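Pentacotripeptide-repeat region of PRORP domain-containing protein (Brachypodium distachyon, PDB 4ME2) is a pentatricopeptide repeat protein of the chloroplast, built from helix-turn-helix repeats, that binds group II intron RNA and probably recognises particular RNA sequences. Local coordinates at residues R196-Y207 / E225-R236. Sequence-based numbering, arbitrary orientation.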
ATOM      1  N   ARG A 196       0.648  17.250  -3.209  1.00 37.69           N
ATOM      2  CA  ARG A 196       1.498  18.402  -3.499  1.00 38.50           C
ATOM      3  C   ARG A 196       1.909  18.466  -4.965  1.00 39.99           C
ATOM      4  O   ARG A 196       1.598  19.438  -5.656  1.00 41.89           O
ATOM      5  CB  ARG A 196       2.727  18.412  -2.590  1.00 37.77           C
ATOM      6  CG  ARG A 196       2.398  18.768  -1.150  1.00 37.20           C
ATOM      7  CD  ARG A 196       3.516  18.408  -0.182  1.00 37.00           C
ATOM      8  NE  ARG A 196       4.712  19.242  -0.309  1.00 37.66           N
ATOM      9  CZ  ARG A 196       4.818  20.502   0.110  1.00 36.51           C
ATOM     10  NH1 ARG A 196       3.789  21.123   0.672  1.00 35.88           N
ATOM     11  NH2 ARG A 196       5.960  21.152  -0.048  1.00 36.17           N
ATOM     12  N   LYS A 197       2.587  17.422  -5.431  1.00 40.44           N
ATOM     13  CA  LYS A 197       3.151  17.385  -6.781  1.00 41.72           C
ATOM     14  C   LYS A 197       2.163  16.933  -7.857  1.00 42.36           C
ATOM     15  O   LYS A 197       2.201  17.430  -8.985  1.00 43.46           O
ATOM     16  CB  LYS A 197       4.386  16.481  -6.816  1.00 41.77           C
ATOM     17  CG  LYS A 197       5.668  17.139  -6.356  1.00 43.39           C
ATOM     18  CD  LYS A 197       6.795  16.118  -6.373  1.00 44.02           C
ATOM     19  CE  LYS A 197       8.105  16.732  -6.836  1.00 44.97           C
ATOM     20  NZ  LYS A 197       9.029  17.101  -5.723  1.00 46.58           N
ATOM     21  N   GLY A 198       1.295  15.987  -7.515  1.00 42.26           N
ATOM     22  CA  GLY A 198       0.356  15.421  -8.478  1.00 42.70           C
ATOM     23  C   GLY A 198      -0.906  16.244  -8.619  1.00 43.40           C
ATOM     24  O   GLY A 198      -1.852  15.842  -9.304  1.00 43.84           O
ATOM     25  N   GLY A 199      -0.924  17.392  -7.950  1.00 43.59           N
ATOM     26  CA  GLY A 199      -2.050  18.313  -8.015  1.00 44.05           C
ATOM     27  C   GLY A 199      -3.389  17.657  -7.750  1.00 43.96           C
ATOM     28  O   GLY A 199      -4.396  18.037  -8.344  1.00 44.04           O
ATOM     29  N   CYS A 200      -3.404  16.660  -6.870  1.00 43.86           N
ATOM     30  CA  CYS A 200      -4.654  16.029  -6.465  1.00 43.30           C
ATOM     31  C   CYS A 200      -5.352  16.938  -5.457  1.00 43.63           C
ATOM     32  O   CYS A 200      -4.861  17.128  -4.343  1.00 43.61           O
ATOM     33  CB  CYS A 200      -4.389  14.642  -5.870  1.00 43.02           C
ATOM     34  SG  CYS A 200      -5.862  13.648  -5.523  1.00 42.77           S
ATOM     35  N   GLU A 201      -6.481  17.520  -5.855  1.00 43.85           N
ATOM     36  CA  GLU A 201      -7.232  18.409  -4.961  1.00 44.36           C
ATOM     37  C   GLU A 201      -7.866  17.632  -3.818  1.00 42.63           C
ATOM     38  O   GLU A 201      -8.701  16.755  -4.035  1.00 42.08           O
ATOM     39  CB  GLU A 201      -8.293  19.224  -5.722  1.00 46.24           C
ATOM     40  CG  GLU A 201      -7.975  20.710  -5.890  1.00 49.11           C
ATOM     41  CD  GLU A 201      -8.844  21.632  -5.037  1.00 50.91           C
ATOM     42  OE1 GLU A 201      -9.908  21.186  -4.553  1.00 52.09           O
ATOM     43  OE2 GLU A 201      -8.464  22.812  -4.860  1.00 51.30           O
ATOM     44  N   VAL A 202      -7.450  17.951  -2.598  1.00 41.33           N
ATOM     45  CA  VAL A 202      -7.823  17.168  -1.426  1.00 40.04           C
ATOM     46  C   VAL A 202      -8.611  18.007  -0.412  1.00 40.03           C
ATOM     47  O   VAL A 202      -8.756  19.218  -0.583  1.00 42.11           O
ATOM     48  CB  VAL A 202      -6.565  16.529  -0.793  1.00 38.86           C
ATOM     49  CG1 VAL A 202      -5.887  17.497   0.165  1.00 37.16           C
ATOM     50  CG2 VAL A 202      -6.910  15.211  -0.121  1.00 37.91           C
ATOM     51  N   ASP A 203      -9.112  17.360   0.638  1.00 39.88           N
ATOM     52  CA  ASP A 203      -9.989  18.000   1.621  1.00 39.25           C
ATOM     53  C   ASP A 203      -9.221  18.488   2.850  1.00 37.06           C
ATOM     54  O   ASP A 203      -8.028  18.216   2.997  1.00 36.40           O
ATOM     55  CB  ASP A 203     -11.097  17.018   2.044  1.00 41.12           C
ATOM     56  CG  ASP A 203     -12.013  17.580   3.130  1.00 42.00           C
ATOM     57  OD1 ASP A 203     -12.532  18.706   2.960  1.00 44.12           O
ATOM     58  OD2 ASP A 203     -12.213  16.895   4.157  1.00 42.02           O
ATOM     59  N   GLU A 204      -9.912  19.213   3.728  1.00 36.43           N
ATOM     60  CA  GLU A 204      -9.350  19.613   5.016  1.00 35.66           C
ATOM     61  C   GLU A 204      -8.912  18.391   5.805  1.00 33.75           C
ATOM     62  O   GLU A 204      -7.876  18.416   6.471  1.00 32.82           O
ATOM     63  CB  GLU A 204     -10.362  20.410   5.838  1.00 37.38           C
ATOM     64  CG  GLU A 204      -9.888  20.750   7.244  1.00 39.40           C
ATOM     65  CD  GLU A 204     -10.856  21.644   7.997  1.00 40.97           C
ATOM     66  OE1 GLU A 204     -12.076  21.576   7.731  1.00 42.47           O
ATOM     67  OE2 GLU A 204     -10.395  22.413   8.866  1.00 41.99           O
ATOM     68  N   TYR A 205      -9.713  17.329   5.729  1.00 32.25           N
ATOM     69  CA  TYR A 205      -9.407  16.080   6.423  1.00 29.69           C
ATOM     70  C   TYR A 205      -8.018  15.516   6.097  1.00 28.29           C
ATOM     71  O   TYR A 205      -7.300  15.115   7.000  1.00 27.16           O
ATOM     72  CB  TYR A 205     -10.495  15.031   6.174  1.00 29.90           C
ATOM     73  CG  TYR A 205     -10.300  13.743   6.940  1.00 29.14           C
ATOM     74  CD1 TYR A 205     -10.113  13.752   8.320  1.00 29.50           C
ATOM     75  CD2 TYR A 205     -10.309  12.516   6.282  1.00 29.08           C
ATOM     76  CE1 TYR A 205      -9.932  12.577   9.023  1.00 28.77           C
ATOM     77  CE2 TYR A 205     -10.136  11.334   6.977  1.00 28.64           C
ATOM     78  CZ  TYR A 205      -9.945  11.374   8.346  1.00 28.96           C
ATOM     79  OH  TYR A 205      -9.778  10.209   9.043  1.00 29.54           O
ATOM     80  N   MET A 206      -7.641  15.481   4.822  1.00 27.62           N
ATOM     81  CA  MET A 206      -6.305  14.998   4.464  1.00 26.92           C
ATOM     82  C   MET A 206      -5.214  15.831   5.138  1.00 27.08           C
ATOM     83  O   MET A 206      -4.229  15.287   5.639  1.00 26.38           O
ATOM     84  CB  MET A 206      -6.102  15.007   2.953  1.00 27.46           C
ATOM     85  CG  MET A 206      -4.681  14.690   2.508  1.00 26.19           C
ATOM     86  SD  MET A 206      -4.141  13.014   2.897  1.00 25.41           S
ATOM     87  CE  MET A 206      -4.626  12.152   1.406  1.00 25.90           C
ATOM     88  N   TYR A 207      -5.394  17.149   5.138  1.00 28.17           N
ATOM     89  CA  TYR A 207      -4.414  18.049   5.748  1.00 27.68           C
ATOM     90  C   TYR A 207      -4.273  17.802   7.244  1.00 27.35           C
ATOM     91  O   TYR A 207      -3.162  17.765   7.775  1.00 27.40           O
ATOM     92  CB  TYR A 207      -4.778  19.514   5.494  1.00 27.23           C
ATOM     93  CG  TYR A 207      -4.778  19.909   4.040  1.00 28.03           C
ATOM     94  CD1 TYR A 207      -3.685  19.639   3.225  1.00 27.37           C
ATOM     95  CD2 TYR A 207      -5.870  20.563   3.478  1.00 28.53           C
ATOM     96  CE1 TYR A 207      -3.680  20.000   1.888  1.00 28.22           C
ATOM     97  CE2 TYR A 207      -5.876  20.925   2.144  1.00 29.63           C
ATOM     98  CZ  TYR A 207      -4.780  20.645   1.357  1.00 28.48           C
ATOM     99  OH  TYR A 207      -4.779  21.003   0.035  1.00 30.85           O
ATOM    100  N   GLU A 225       5.383  21.719   6.311  1.00 24.57           N
ATOM    101  CA  GLU A 225       4.894  21.782   4.932  1.00 24.90           C
ATOM    102  C   GLU A 225       3.376  21.615   4.900  1.00 24.08           C
ATOM    103  O   GLU A 225       2.670  22.394   4.258  1.00 24.16           O
ATOM    104  CB  GLU A 225       5.543  20.702   4.061  1.00 26.14           C
ATOM    105  CG  GLU A 225       7.055  20.786   3.928  1.00 28.43           C
ATOM    106  CD  GLU A 225       7.511  21.694   2.805  1.00 30.37           C
ATOM    107  OE1 GLU A 225       8.670  21.553   2.384  1.00 33.64           O
ATOM    108  OE2 GLU A 225       6.727  22.538   2.331  1.00 31.66           O
ATOM    109  N   VAL A 226       2.880  20.602   5.605  1.00 24.31           N
ATOM    110  CA  VAL A 226       1.443  20.340   5.634  1.00 24.22           C
ATOM    111  C   VAL A 226       0.694  21.512   6.264  1.00 24.44           C
ATOM    112  O   VAL A 226      -0.351  21.928   5.762  1.00 24.65           O
ATOM    113  CB  VAL A 226       1.089  19.037   6.374  1.00 24.26           C
ATOM    114  CG1 VAL A 226      -0.414  18.800   6.306  1.00 24.54           C
ATOM    115  CG2 VAL A 226       1.836  17.848   5.786  1.00 24.30           C
ATOM    116  N   GLU A 227       1.232  22.061   7.351  1.00 25.13           N
ATOM    117  CA  GLU A 227       0.605  23.218   7.979  1.00 26.02           C
ATOM    118  C   GLU A 227       0.498  24.392   7.002  1.00 25.06           C
ATOM    119  O   GLU A 227      -0.490  25.115   7.009  1.00 24.88           O
ATOM    120  CB  GLU A 227       1.341  23.617   9.259  1.00 28.18           C
ATOM    121  CG  GLU A 227       1.234  22.570  10.362  1.00 30.65           C
ATOM    122  CD  GLU A 227       1.928  22.974  11.654  1.00 33.88           C
ATOM    123  OE1 GLU A 227       2.541  24.063  11.705  1.00 37.09           O
ATOM    124  OE2 GLU A 227       1.856  22.196  12.628  1.00 36.27           O
ATOM    125  N   ALA A 228       1.510  24.559   6.153  1.00 24.36           N
ATOM    126  CA  ALA A 228       1.478  25.576   5.102  1.00 24.58           C
ATOM    127  C   ALA A 228       0.341  25.295   4.110  1.00 24.81           C
ATOM    128  O   ALA A 228      -0.421  26.195   3.748  1.00 24.94           O
ATOM    129  CB  ALA A 228       2.823  25.640   4.388  1.00 23.83           C
ATOM    130  N   ASP A 229       0.216  24.036   3.693  1.00 24.99           N
ATOM    131  CA  ASP A 229      -0.860  23.632   2.787  1.00 25.74           C
ATOM    132  C   ASP A 229      -2.241  23.832   3.420  1.00 25.42           C
ATOM    133  O   ASP A 229      -3.155  24.342   2.773  1.00 26.41           O
ATOM    134  CB  ASP A 229      -0.689  22.168   2.359  1.00 26.10           C
ATOM    135  CG  ASP A 229       0.569  21.931   1.539  1.00 26.96           C
ATOM    136  OD1 ASP A 229       1.151  22.907   1.016  1.00 27.18           O
ATOM    137  OD2 ASP A 229       0.982  20.755   1.417  1.00 28.40           O
ATOM    138  N   LEU A 230      -2.381  23.425   4.679  1.00 25.25           N
ATOM    139  CA  LEU A 230      -3.620  23.630   5.435  1.00 25.73           C
ATOM    140  C   LEU A 230      -3.967  25.116   5.553  1.00 26.62           C
ATOM    141  O   LEU A 230      -5.120  25.503   5.342  1.00 27.21           O
ATOM    142  CB  LEU A 230      -3.528  22.981   6.821  1.00 25.85           C
ATOM    143  CG  LEU A 230      -4.718  23.179   7.768  1.00 26.07           C
ATOM    144  CD1 LEU A 230      -6.043  22.828   7.101  1.00 25.84           C
ATOM    145  CD2 LEU A 230      -4.526  22.376   9.044  1.00 27.07           C
ATOM    146  N   ALA A 231      -2.969  25.942   5.869  1.00 26.74           N
ATOM    147  CA  ALA A 231      -3.174  27.393   5.940  1.00 27.81           C
ATOM    148  C   ALA A 231      -3.658  27.941   4.598  1.00 28.80           C
ATOM    149  O   ALA A 231      -4.573  28.764   4.550  1.00 30.51           O
ATOM    150  CB  ALA A 231      -1.902  28.106   6.387  1.00 27.80           C
ATOM    151  N   ASP A 232      -3.039  27.468   3.517  1.00 28.99           N
ATOM    152  CA  ASP A 232      -3.429  27.840   2.163  1.00 30.46           C
ATOM    153  C   ASP A 232      -4.895  27.469   1.938  1.00 31.16           C
ATOM    154  O   ASP A 232      -5.673  28.265   1.416  1.00 31.79           O
ATOM    155  CB  ASP A 232      -2.524  27.139   1.150  1.00 31.08           C
ATOM    156  CG  ASP A 232      -2.726  27.637  -0.268  1.00 32.77           C
ATOM    157  OD1 ASP A 232      -1.954  28.517  -0.698  1.00 34.04           O
ATOM    158  OD2 ASP A 232      -3.646  27.147  -0.961  1.00 33.80           O
ATOM    159  N   TRP A 233      -5.267  26.260   2.356  1.00 31.03           N
ATOM    160  CA  TRP A 233      -6.657  25.819   2.272  1.00 32.63           C
ATOM    161  C   TRP A 233      -7.573  26.707   3.080  1.00 32.69           C
ATOM    162  O   TRP A 233      -8.600  27.159   2.579  1.00 33.26           O
ATOM    163  CB  TRP A 233      -6.778  24.349   2.676  1.00 32.71           C
ATOM    164  CG  TRP A 233      -8.154  23.780   2.499  1.00 33.77           C
ATOM    165  CD1 TRP A 233      -8.669  23.122   1.388  1.00 33.86           C
ATOM    166  CD2 TRP A 233      -9.243  23.814   3.466  1.00 34.61           C
ATOM    167  NE1 TRP A 233      -9.971  22.754   1.601  1.00 34.61           N
ATOM    168  CE2 TRP A 233     -10.378  23.141   2.829  1.00 35.13           C
ATOM    169  CE3 TRP A 233      -9.389  24.319   4.751  1.00 35.13           C
ATOM    170  CZ2 TRP A 233     -11.595  22.989   3.471  1.00 35.95           C
ATOM    171  CZ3 TRP A 233     -10.624  24.161   5.390  1.00 36.10           C
ATOM    172  CH2 TRP A 233     -11.699  23.513   4.763  1.00 36.33           C
ATOM    173  N   GLU A 234      -7.203  26.991   4.325  1.00 33.72           N
ATOM    174  CA  GLU A 234      -8.045  27.805   5.201  1.00 35.08           C
ATOM    175  C   GLU A 234      -8.300  29.200   4.627  1.00 35.69           C
ATOM    176  O   GLU A 234      -9.427  29.689   4.659  1.00 36.83           O
ATOM    177  CB  GLU A 234      -7.440  27.901   6.600  1.00 35.49           C
ATOM    178  CG  GLU A 234      -7.646  26.661   7.452  1.00 35.86           C
ATOM    179  CD  GLU A 234      -6.842  26.705   8.737  1.00 36.42           C
ATOM    180  OE1 GLU A 234      -5.875  27.494   8.814  1.00 36.80           O
ATOM    181  OE2 GLU A 234      -7.176  25.947   9.673  1.00 36.77           O
ATOM    182  N   ALA A 235      -7.256  29.829   4.087  1.00 35.31           N
ATOM    183  CA  ALA A 235      -7.386  31.170   3.508  1.00 35.58           C
ATOM    184  C   ALA A 235      -8.374  31.189   2.337  1.00 36.66           C
ATOM    185  O   ALA A 235      -8.940  32.237   2.010  1.00 36.58           O
ATOM    186  CB  ALA A 235      -6.029  31.712   3.084  1.00 34.53           C
ATOM    187  N   ARG A 236      -8.575  30.024   1.723  1.00 37.36           N
ATOM    188  CA  ARG A 236      -9.568  29.846   0.665  1.00 39.08           C
ATOM    189  C   ARG A 236     -10.960  29.605   1.256  1.00 41.07           C
ATOM    190  O   ARG A 236     -11.923  30.259   0.853  1.00 42.04           O
ATOM    191  CB  ARG A 236      -9.174  28.692  -0.269  1.00 39.07           C
ATOM    192  CG  ARG A 236      -7.988  28.974  -1.182  1.00 38.76           C
ATOM    193  CD  ARG A 236      -7.677  27.772  -2.064  1.00 38.76           C
ATOM    194  NE  ARG A 236      -6.617  26.925  -1.514  1.00 38.20           N
ATOM    195  CZ  ARG A 236      -6.615  25.595  -1.561  1.00 38.81           C
ATOM    196  NH1 ARG A 236      -7.624  24.940  -2.122  1.00 39.52           N
ATOM    197  NH2 ARG A 236      -5.608  24.913  -1.038  1.00 37.94           N
TER
HETATM  198  O   HOH W   1      -3.413  23.631  -0.176  1.00 32.74           O
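At the C-terminal end of the helix-turn-helix array, Tyr207 of helix 204-216 packs against the closing helix 220-236. With CG beside its backbone N (chi1 -63°), the phenol lies across that helix: Leu230 N and CA and the Asp229 carbonyl sit over one ring face, Val202 CG1 covers the other, and Leu230 CD1 meets Tyr207 CB. Tyr207 CE2 reaches Trp233 CB at 3.6 Å, the Tyr207 ring and the indole five-membered ring inclined obliquely at 56°. A water 3.0 Å from Tyr207 OH donates to Asp229 O. Glu204 CB stands over the Trp233 six-membered ring in a CH-pi contact, 3.7 Å from its centroid. Replacing Trp233 with an alanine would probably leave Glu204 CB without its aromatic partner and open a gap beside Tyr207. Nearer its start, helix 220-236 meets Arg196 of helix 184-197 in two salt bridges: Arg196 NH1 donates to Asp229 OD2 (2.9 Å), which lies in the guanidinium plane and also bonds Tyr191 OH, whereas NH2 bonds weakly to Glu225 OE2. Arg236 grips Asp232 OD2 through NE and NH2, and Arg236 NH1 forms a long salt bridge to Glu201 OE2 (3.6 Å). Packing of each helix against the next and next but one is characteristic of the pentatricopeptide repeat solenoid.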